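Local coordinates for N-acetyltransferase family protein (Bacillus anthracis, PDB 3LNB), which transfers an acetyl group from acetyl-coenzyme A to arylamines, and inactivates the drug sulfamethoxazole, at residues Ile261-Asn265 and Lys266-Glu270; Lys284-Ala287 and Arg288-Glu292. The protein carries 1 engineered substitution. One frame throughout, in Å; residues are numbered along the deposited sequence.

Interaction 1 is a beta hairpin turn that grips coenzyme A, and interaction 2 is part of the helix packed against the hairpin's other face; their centres lie about 10 Å apart. On one face of the hairpin Ser262, Thr264, Asn267 and Thr269 line the coenzyme pocket. The opposite face carries Leu263 and Tyr268, which meet the helix: Leu263 CD2 is 3.7 Å from Tyr286 CE2, and Tyr268 CE1 is 3.4 Å from Ile289 CG2. The turn joins in, with Thr264 O 3.3 Å from Tyr286 CD2. Residues 284-292 thus pack on the face of the hairpin turned away from the coenzyme, the side chain of Tyr286 lying about 9 Å from it.

Interaction 1 of 2, residues Ile261-Asn265 and Lys266-Glu270. With COA (coenzyme A), chain B.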
ATOM      1  N   ILE A 261      -5.846 -11.858   4.068  1.00 12.87           N
ATOM      2  CA  ILE A 261      -5.094 -12.767   4.919  1.00 13.55           C
ATOM      3  C   ILE A 261      -3.822 -12.105   5.417  1.00 14.20           C
ATOM      4  O   ILE A 261      -3.199 -11.310   4.703  1.00 13.87           O
ATOM      5  CB  ILE A 261      -4.729 -14.072   4.163  1.00 12.20           C
ATOM      6  CG1 ILE A 261      -4.124 -13.732   2.797  1.00 10.35           C
ATOM      7  CG2 ILE A 261      -5.974 -14.937   3.978  1.00 11.81           C
ATOM      8  CD1 ILE A 261      -3.548 -14.939   2.062  1.00 12.49           C
ATOM      9  N   SER A 262      -3.455 -12.435   6.650  1.00 14.41           N
ATOM     10  CA  SER A 262      -2.269 -11.888   7.285  1.00 14.67           C
ATOM     11  C   SER A 262      -1.446 -12.984   7.960  1.00 14.97           C
ATOM     12  O   SER A 262      -1.980 -13.890   8.612  1.00 15.60           O
ATOM     13  CB  SER A 262      -2.666 -10.823   8.309  1.00 15.98           C
ATOM     14  OG  SER A 262      -3.227  -9.695   7.660  1.00 16.01           O
ATOM     15  N   LEU A 263      -0.136 -12.888   7.798  1.00 14.04           N
ATOM     16  CA  LEU A 263       0.768 -13.872   8.362  1.00 15.04           C
ATOM     17  C   LEU A 263       1.933 -13.237   9.112  1.00 14.13           C
ATOM     18  O   LEU A 263       2.627 -12.381   8.576  1.00 12.41           O
ATOM     19  CB  LEU A 263       1.321 -14.754   7.242  1.00 13.47           C
ATOM     20  CG  LEU A 263       2.369 -15.795   7.644  1.00 15.35           C
ATOM     21  CD1 LEU A 263       1.685 -16.938   8.395  1.00 13.81           C
ATOM     22  CD2 LEU A 263       3.081 -16.317   6.399  1.00 13.45           C
ATOM     23  N   THR A 264       2.123 -13.656  10.358  1.00 12.98           N
ATOM     24  CA  THR A 264       3.229 -13.175  11.171  1.00 15.00           C
ATOM     25  C   THR A 264       4.088 -14.402  11.468  1.00 15.20           C
ATOM     26  O   THR A 264       3.783 -15.497  11.000  1.00 14.32           O
ATOM     27  CB  THR A 264       2.747 -12.562  12.501  1.00 13.92           C
ATOM     28  OG1 THR A 264       2.137 -13.572  13.313  1.00 14.02           O
ATOM     29  CG2 THR A 264       1.745 -11.460  12.237  1.00 14.64           C
ATOM     30  N   ASN A 265       5.158 -14.231  12.235  1.00 17.49           N
ATOM     31  CA  ASN A 265       6.005 -15.371  12.576  1.00 18.48           C
ATOM     32  C   ASN A 265       5.249 -16.312  13.509  1.00 20.18           C
ATOM     33  O   ASN A 265       5.482 -17.520  13.505  1.00 19.62           O
ATOM     34  CB  ASN A 265       7.285 -14.910  13.279  1.00 20.09           C
ATOM     35  CG  ASN A 265       8.220 -14.155  12.356  1.00 22.64           C
ATOM     36  OD1 ASN A 265       8.523 -14.619  11.255  1.00 22.00           O
ATOM     37  ND2 ASN A 265       8.692 -12.991  12.805  1.00 23.30           N
ATOM     38  N   LYS A 266       4.322 -15.746  14.278  1.00 18.37           N
ATOM     39  CA  LYS A 266       3.545 -16.501  15.263  1.00 18.68           C
ATOM     40  C   LYS A 266       2.142 -16.962  14.854  1.00 18.43           C
ATOM     41  O   LYS A 266       1.699 -18.039  15.254  1.00 18.87           O
ATOM     42  CB  LYS A 266       3.404 -15.666  16.540  1.00 18.95           C
ATOM     43  CG  LYS A 266       4.694 -15.029  17.036  1.00 22.14           C
ATOM     44  CD  LYS A 266       5.721 -16.071  17.426  1.00 23.95           C
ATOM     45  CE  LYS A 266       6.955 -15.409  18.025  1.00 28.00           C
ATOM     46  NZ  LYS A 266       8.005 -16.417  18.368  1.00 30.74           N
ATOM     47  N   ASN A 267       1.437 -16.155  14.069  1.00 17.07           N
ATOM     48  CA  ASN A 267       0.071 -16.505  13.692  1.00 17.46           C
ATOM     49  C   ASN A 267      -0.333 -16.233  12.258  1.00 16.59           C
ATOM     50  O   ASN A 267       0.206 -15.344  11.599  1.00 15.86           O
ATOM     51  CB  ASN A 267      -0.911 -15.747  14.581  1.00 16.22           C
ATOM     52  CG  ASN A 267      -0.726 -16.054  16.040  1.00 16.95           C
ATOM     53  OD1 ASN A 267      -1.144 -17.111  16.521  1.00 15.62           O
ATOM     54  ND2 ASN A 267      -0.084 -15.134  16.762  1.00 16.05           N
ATOM     55  N   TYR A 268      -1.316 -17.006  11.802  1.00 16.15           N
ATOM     56  CA  TYR A 268      -1.888 -16.858  10.470  1.00 14.73           C
ATOM     57  C   TYR A 268      -3.331 -16.414  10.706  1.00 13.68           C
ATOM     58  O   TYR A 268      -4.119 -17.142  11.315  1.00 12.82           O
ATOM     59  CB  TYR A 268      -1.869 -18.185   9.714  1.00 15.15           C
ATOM     60  CG  TYR A 268      -2.389 -18.082   8.295  1.00 17.33           C
ATOM     61  CD1 TYR A 268      -1.918 -17.087   7.431  1.00 17.66           C
ATOM     62  CD2 TYR A 268      -3.311 -19.005   7.798  1.00 18.40           C
ATOM     63  CE1 TYR A 268      -2.350 -17.020   6.105  1.00 19.78           C
ATOM     64  CE2 TYR A 268      -3.746 -18.947   6.473  1.00 18.79           C
ATOM     65  CZ  TYR A 268      -3.259 -17.953   5.633  1.00 19.67           C
ATOM     66  OH  TYR A 268      -3.659 -17.899   4.318  1.00 21.36           O
ATOM     67  N   THR A 269      -3.666 -15.214  10.240  1.00 11.96           N
ATOM     68  CA  THR A 269      -5.004 -14.667  10.429  1.00 11.90           C
ATOM     69  C   THR A 269      -5.762 -14.565   9.114  1.00 12.80           C
ATOM     70  O   THR A 269      -5.318 -13.908   8.163  1.00 13.25           O
ATOM     71  CB  THR A 269      -4.944 -13.273  11.099  1.00 10.87           C
ATOM     72  OG1 THR A 269      -4.246 -13.379  12.345  1.00 13.18           O
ATOM     73  CG2 THR A 269      -6.350 -12.738  11.370  1.00 12.27           C
ATOM     74  N   GLU A 270      -6.917 -15.214   9.079  1.00 10.79           N
ATOM     75  CA  GLU A 270      -7.747 -15.236   7.890  1.00 13.06           C
ATOM     76  C   GLU A 270      -9.102 -14.560   8.083  1.00 13.41           C
ATOM     77  O   GLU A 270      -9.861 -14.898   8.990  1.00 12.07           O
ATOM     78  CB  GLU A 270      -7.966 -16.688   7.446  1.00 14.01           C
ATOM     79  CG  GLU A 270      -6.687 -17.420   7.072  1.00 17.53           C
ATOM     80  CD  GLU A 270      -6.909 -18.899   6.852  1.00 19.07           C
ATOM     81  OE1 GLU A 270      -6.987 -19.649   7.858  1.00 20.19           O
ATOM     82  OE2 GLU A 270      -7.015 -19.309   5.675  1.00 18.40           O
TER
HETATM   83  N1A COA B1001       3.498  -4.194  11.521  1.00 29.98           N
HETATM   84  C2A COA B1001       3.729  -5.444  11.879  1.00 28.48           C
HETATM   85  N3A COA B1001       2.761  -6.233  12.312  1.00 26.76           N
HETATM   86  C4A COA B1001       1.504  -5.779  12.398  1.00 24.86           C
HETATM   87  C5A COA B1001       1.223  -4.470  12.035  1.00 25.43           C
HETATM   88  C6A COA B1001       2.265  -3.671  11.583  1.00 27.48           C
HETATM   89  N6A COA B1001       2.042  -2.414  11.205  1.00 26.28           N
HETATM   90  N7A COA B1001      -0.083  -4.280  12.198  1.00 23.76           N
HETATM   91  C8A COA B1001      -0.605  -5.422  12.643  1.00 23.07           C
HETATM   92  N9A COA B1001       0.354  -6.339  12.762  1.00 24.23           N
HETATM   93  C1B COA B1001       0.148  -7.762  13.122  1.00 23.78           C
HETATM   94  C2B COA B1001      -0.516  -7.955  14.484  1.00 24.24           C
HETATM   95  O2B COA B1001       0.460  -7.836  15.524  1.00 23.28           O
HETATM   96  C3B COA B1001      -0.992  -9.401  14.357  1.00 22.60           C
HETATM   97  O3B COA B1001       0.018 -10.309  14.806  1.00 20.24           O
HETATM   98  P3B COA B1001      -0.431 -11.686  15.509  1.00 18.72           P
HETATM   99  O7A COA B1001      -1.521 -12.363  14.773  1.00 18.05           O
HETATM  100  O8A COA B1001       0.895 -12.592  15.623  1.00 18.10           O
HETATM  101  O9A COA B1001      -0.857 -11.280  17.007  1.00 17.44           O
HETATM  102  C4B COA B1001      -1.229  -9.569  12.854  1.00 22.65           C
HETATM  103  O4B COA B1001      -0.830  -8.332  12.239  1.00 24.59           O
HETATM  104  C5B COA B1001      -2.706  -9.809  12.546  1.00 20.99           C
HETATM  105  O5B COA B1001      -3.480  -8.684  12.968  1.00 21.68           O
HETATM  106  P1A COA B1001      -5.084  -8.776  12.955  1.00 18.63           P
HETATM  107  O1A COA B1001      -5.618  -7.290  13.264  1.00 21.67           O
HETATM  108  O2A COA B1001      -5.582  -9.768  13.934  1.00 16.76           O
HETATM  109  O3A COA B1001      -5.496  -9.164  11.448  1.00 20.32           O
HETATM  110  P2A COA B1001      -5.568  -8.115  10.229  1.00 18.69           P
HETATM  111  O4A COA B1001      -7.084  -7.577  10.210  1.00 18.19           O
HETATM  112  O5A COA B1001      -5.200  -8.776   8.956  1.00 20.05           O
HETATM  113  O6A COA B1001      -4.639  -6.849  10.589  1.00 18.69           O
HETATM  114  CBP COA B1001      -3.111  -5.702   9.039  1.00 16.17           C
HETATM  115  CCP COA B1001      -3.285  -6.759  10.134  1.00 16.90           C
HETATM  116  CDP COA B1001      -3.818  -6.166   7.763  1.00 15.04           C
HETATM  117  CEP COA B1001      -1.619  -5.517   8.757  1.00 14.64           C
HETATM  118  CAP COA B1001      -3.700  -4.371   9.511  1.00 15.13           C
HETATM  119  OAP COA B1001      -3.070  -3.979  10.733  1.00 17.17           O
HETATM  120  C9P COA B1001      -3.483  -3.264   8.476  1.00 17.32           C
HETATM  121  O9P COA B1001      -4.120  -3.244   7.423  1.00 17.15           O
HETATM  122  N8P COA B1001      -2.576  -2.353   8.824  1.00 15.70           N
HETATM  123  C7P COA B1001      -2.233  -1.197   7.983  1.00 17.18           C
HETATM  124  C6P COA B1001      -0.719  -0.971   7.983  1.00 17.76           C
HETATM  125  C5P COA B1001      -0.370   0.430   7.472  1.00 17.25           C
HETATM  126  O5P COA B1001      -0.572   1.419   8.174  1.00 16.67           O
HETATM  127  N4P COA B1001       0.171   0.489   6.258  1.00 15.86           N
HETATM  128  C3P COA B1001       0.548   1.770   5.644  1.00 16.63           C
HETATM  129  C2P COA B1001       1.886   2.271   6.193  1.00 15.93           C
HETATM  130  S1P COA B1001       3.330   1.279   5.662  1.00 20.15           S
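Thr264 and Asn267 face each other across the hairpin turn and reach the same oxygen of coenzyme A. Asn267 ND2 gives an almost straight hydrogen bond to O8A of the 3'-phosphate (3.0 Å, 175°). Thr264 OG1 lies 2.8 Å from O8A, though its one proton has another acceptor within reach. Farther along the same face, Ser262 OG donates to the diphosphate oxygen O5A at 2.5 Å.

Backbone bonds hold these groups in place. Ser262 and Thr269 form a hydrogen-bonded antiparallel pair. Ser262 N lies 2.8 Å from Thr269 O. Thr269 N lies 2.7 Å from Ser262 O. Thr264 N bonds to Asn267 O. Thr264 OG1 sits between its own N and carbonyl carbon (chi1 65°), which turns it into the bend to accept a bond from Asn267 N (2.8 Å).

Apolar contacts occupy the other face. Leu263 CD1 touches Tyr268 CD1 at 3.7 Å, obliquely to the ring, while Tyr268 OH reaches past Ile261 to bond Ser293.

Short polar side chains suit the phosphate side because they can offer hydrogen bonds from close to the backbone; these neutral groups solvate the phosphate oxygens, and Lys278, bonded to Thr269 and coenzyme A, probably offsets part of their charge.

Interaction 2 of 2, residues Lys284-Ala287 and Arg288-Glu292; sequences KDYA and RILRE
Asp285 and Arg288 make a salt bridge only three residues apart, and it uses the anti side of the carboxylate oxygen, the side toward CB. Arg288 NH2 lies 3.3 Å from Asp285 OD1, slightly out of the carboxylate plane, while OD1 lies close to the guanidinium plane; the two flat groups are turned 76° against each other. Asp285 OD2 is engaged elsewhere, accepting a hydrogen bond from Glu282 N just before the helix, so the carboxylate serves two donors with its two oxygens. Arg288 starts out extended and then bends at chi3 (57°), which brings its guanidinium back alongside Asp285. From its other terminal nitrogen, NH1, a long ion pair runs to Glu292 OE1, one turn on. A long, flexible arginine suits this middle position, since it can reach an acid on each side along the helix surface.

Regular i to i+4 bonds carry the backbone. Ile289 N donates to Asp285 O and Leu290 N to Tyr286 O, both at 2.9 Å, whereas the bond from Arg288 N to Lys284 O is weak.

The apolar pair is Tyr286 and Leu290, one turn apart and pointing the same way. Leu290 CD1 comes obliquely to the tyrosine ring, 3.8 Å from Tyr286 CE1. Tyr286 has CG opposite its backbone N (chi1 -175°), which sends the ring alongside the leucine. Large apolar surfaces suit these positions because both side chains turn toward the protein.

Within the fold, Tyr286, Ile289 and Leu290 of helix 283-294 all rest on Leu263 of strand 259-263. Tyr286 and Leu290 also touch Leu71 of helix 71-75, wedging this side of the helix between that short helix and the coenzyme-binding hairpin.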
ATOM      1  N   LYS A 284       7.791 -24.306  10.178  1.00 28.33           N
ATOM      2  CA  LYS A 284       7.496 -24.839   8.842  1.00 28.00           C
ATOM      3  C   LYS A 284       6.167 -24.412   8.231  1.00 27.41           C
ATOM      4  O   LYS A 284       6.039 -24.359   7.002  1.00 26.74           O
ATOM      5  CB  LYS A 284       7.568 -26.367   8.839  1.00 30.85           C
ATOM      6  CG  LYS A 284       6.414 -27.043   9.544  1.00 31.96           C
ATOM      7  CD  LYS A 284       6.431 -26.762  11.030  1.00 34.42           C
ATOM      8  CE  LYS A 284       5.427 -27.652  11.744  1.00 35.99           C
ATOM      9  NZ  LYS A 284       5.721 -29.105  11.528  1.00 36.10           N
ATOM     10  N   ASP A 285       5.167 -24.130   9.062  1.00 26.11           N
ATOM     11  CA  ASP A 285       3.887 -23.696   8.518  1.00 25.43           C
ATOM     12  C   ASP A 285       4.118 -22.350   7.842  1.00 24.90           C
ATOM     13  O   ASP A 285       3.498 -22.033   6.835  1.00 25.38           O
ATOM     14  CB  ASP A 285       2.843 -23.506   9.621  1.00 25.84           C
ATOM     15  CG  ASP A 285       2.573 -24.771  10.406  1.00 26.56           C
ATOM     16  OD1 ASP A 285       2.096 -25.754   9.804  1.00 28.29           O
ATOM     17  OD2 ASP A 285       2.830 -24.778  11.628  1.00 28.11           O
ATOM     18  N   TYR A 286       5.029 -21.569   8.414  1.00 24.91           N
ATOM     19  CA  TYR A 286       5.338 -20.232   7.924  1.00 24.13           C
ATOM     20  C   TYR A 286       5.826 -20.210   6.484  1.00 22.84           C
ATOM     21  O   TYR A 286       5.245 -19.539   5.630  1.00 20.01           O
ATOM     22  CB  TYR A 286       6.376 -19.576   8.842  1.00 22.45           C
ATOM     23  CG  TYR A 286       6.677 -18.131   8.503  1.00 22.35           C
ATOM     24  CD1 TYR A 286       7.793 -17.789   7.732  1.00 21.75           C
ATOM     25  CD2 TYR A 286       5.822 -17.105   8.920  1.00 20.66           C
ATOM     26  CE1 TYR A 286       8.048 -16.462   7.381  1.00 21.48           C
ATOM     27  CE2 TYR A 286       6.066 -15.776   8.574  1.00 20.11           C
ATOM     28  CZ  TYR A 286       7.176 -15.460   7.802  1.00 19.31           C
ATOM     29  OH  TYR A 286       7.405 -14.155   7.433  1.00 18.50           O
ATOM     30  N   ALA A 287       6.902 -20.944   6.231  1.00 23.29           N
ATOM     31  CA  ALA A 287       7.493 -21.024   4.908  1.00 23.29           C
ATOM     32  C   ALA A 287       6.459 -21.478   3.880  1.00 23.16           C
ATOM     33  O   ALA A 287       6.369 -20.918   2.786  1.00 23.12           O
ATOM     34  CB  ALA A 287       8.679 -21.992   4.940  1.00 25.10           C
ATOM     35  N   ARG A 288       5.673 -22.486   4.243  1.00 22.45           N
ATOM     36  CA  ARG A 288       4.641 -23.023   3.367  1.00 23.07           C
ATOM     37  C   ARG A 288       3.527 -22.024   3.068  1.00 21.39           C
ATOM     38  O   ARG A 288       3.140 -21.863   1.916  1.00 21.82           O
ATOM     39  CB  ARG A 288       4.031 -24.282   3.978  1.00 24.60           C
ATOM     40  CG  ARG A 288       2.840 -24.842   3.200  1.00 26.55           C
ATOM     41  CD  ARG A 288       2.329 -26.132   3.843  1.00 29.29           C
ATOM     42  NE  ARG A 288       1.949 -25.937   5.241  1.00 31.54           N
ATOM     43  CZ  ARG A 288       0.890 -25.231   5.644  1.00 33.73           C
ATOM     44  NH1 ARG A 288       0.092 -24.645   4.757  1.00 32.00           N
ATOM     45  NH2 ARG A 288       0.624 -25.112   6.941  1.00 33.77           N
ATOM     46  N   ILE A 289       2.999 -21.366   4.100  1.00 21.01           N
ATOM     47  CA  ILE A 289       1.927 -20.392   3.884  1.00 20.38           C
ATOM     48  C   ILE A 289       2.440 -19.223   3.046  1.00 19.19           C
ATOM     49  O   ILE A 289       1.757 -18.777   2.130  1.00 19.23           O
ATOM     50  CB  ILE A 289       1.350 -19.866   5.219  1.00 19.85           C
ATOM     51  CG1 ILE A 289       0.830 -21.042   6.047  1.00 21.08           C
ATOM     52  CG2 ILE A 289       0.183 -18.901   4.943  1.00 21.40           C
ATOM     53  CD1 ILE A 289       0.467 -20.692   7.473  1.00 20.90           C
ATOM     54  N   LEU A 290       3.643 -18.738   3.345  1.00 19.00           N
ATOM     55  CA  LEU A 290       4.219 -17.637   2.573  1.00 19.96           C
ATOM     56  C   LEU A 290       4.143 -17.996   1.099  1.00 21.05           C
ATOM     57  O   LEU A 290       3.654 -17.217   0.275  1.00 20.35           O
ATOM     58  CB  LEU A 290       5.695 -17.412   2.925  1.00 21.12           C
ATOM     59  CG  LEU A 290       6.118 -16.172   3.718  1.00 20.13           C
ATOM     60  CD1 LEU A 290       7.637 -16.051   3.674  1.00 21.08           C
ATOM     61  CD2 LEU A 290       5.477 -14.925   3.136  1.00 22.06           C
ATOM     62  N   ARG A 291       4.626 -19.195   0.783  1.00 20.82           N
ATOM     63  CA  ARG A 291       4.649 -19.679  -0.589  1.00 22.16           C
ATOM     64  C   ARG A 291       3.262 -19.893  -1.182  1.00 21.74           C
ATOM     65  O   ARG A 291       2.882 -19.231  -2.149  1.00 21.42           O
ATOM     66  CB  ARG A 291       5.453 -20.990  -0.666  1.00 22.59           C
ATOM     67  CG  ARG A 291       5.503 -21.631  -2.055  1.00 23.16           C
ATOM     68  CD  ARG A 291       6.342 -22.921  -2.063  1.00 25.86           C
ATOM     69  NE  ARG A 291       5.776 -23.961  -1.203  1.00 26.65           N
ATOM     70  CZ  ARG A 291       6.313 -24.356  -0.049  1.00 29.28           C
ATOM     71  NH1 ARG A 291       7.443 -23.805   0.393  1.00 29.20           N
ATOM     72  NH2 ARG A 291       5.717 -25.297   0.672  1.00 27.82           N
ATOM     73  N   GLU A 292       2.504 -20.805  -0.582  1.00 22.10           N
ATOM     74  CA  GLU A 292       1.181 -21.153  -1.074  1.00 22.68           C
ATOM     75  C   GLU A 292       0.122 -20.062  -1.047  1.00 22.54           C
ATOM     76  O   GLU A 292      -0.708 -19.987  -1.955  1.00 21.89           O
ATOM     77  CB  GLU A 292       0.649 -22.370  -0.319  1.00 25.35           C
ATOM     78  CG  GLU A 292       1.655 -23.502  -0.210  1.00 28.59           C
ATOM     79  CD  GLU A 292       1.001 -24.856   0.016  1.00 30.52           C
ATOM     80  OE1 GLU A 292       0.046 -24.945   0.825  1.00 29.00           O
ATOM     81  OE2 GLU A 292       1.461 -25.839  -0.613  1.00 32.32           O
TER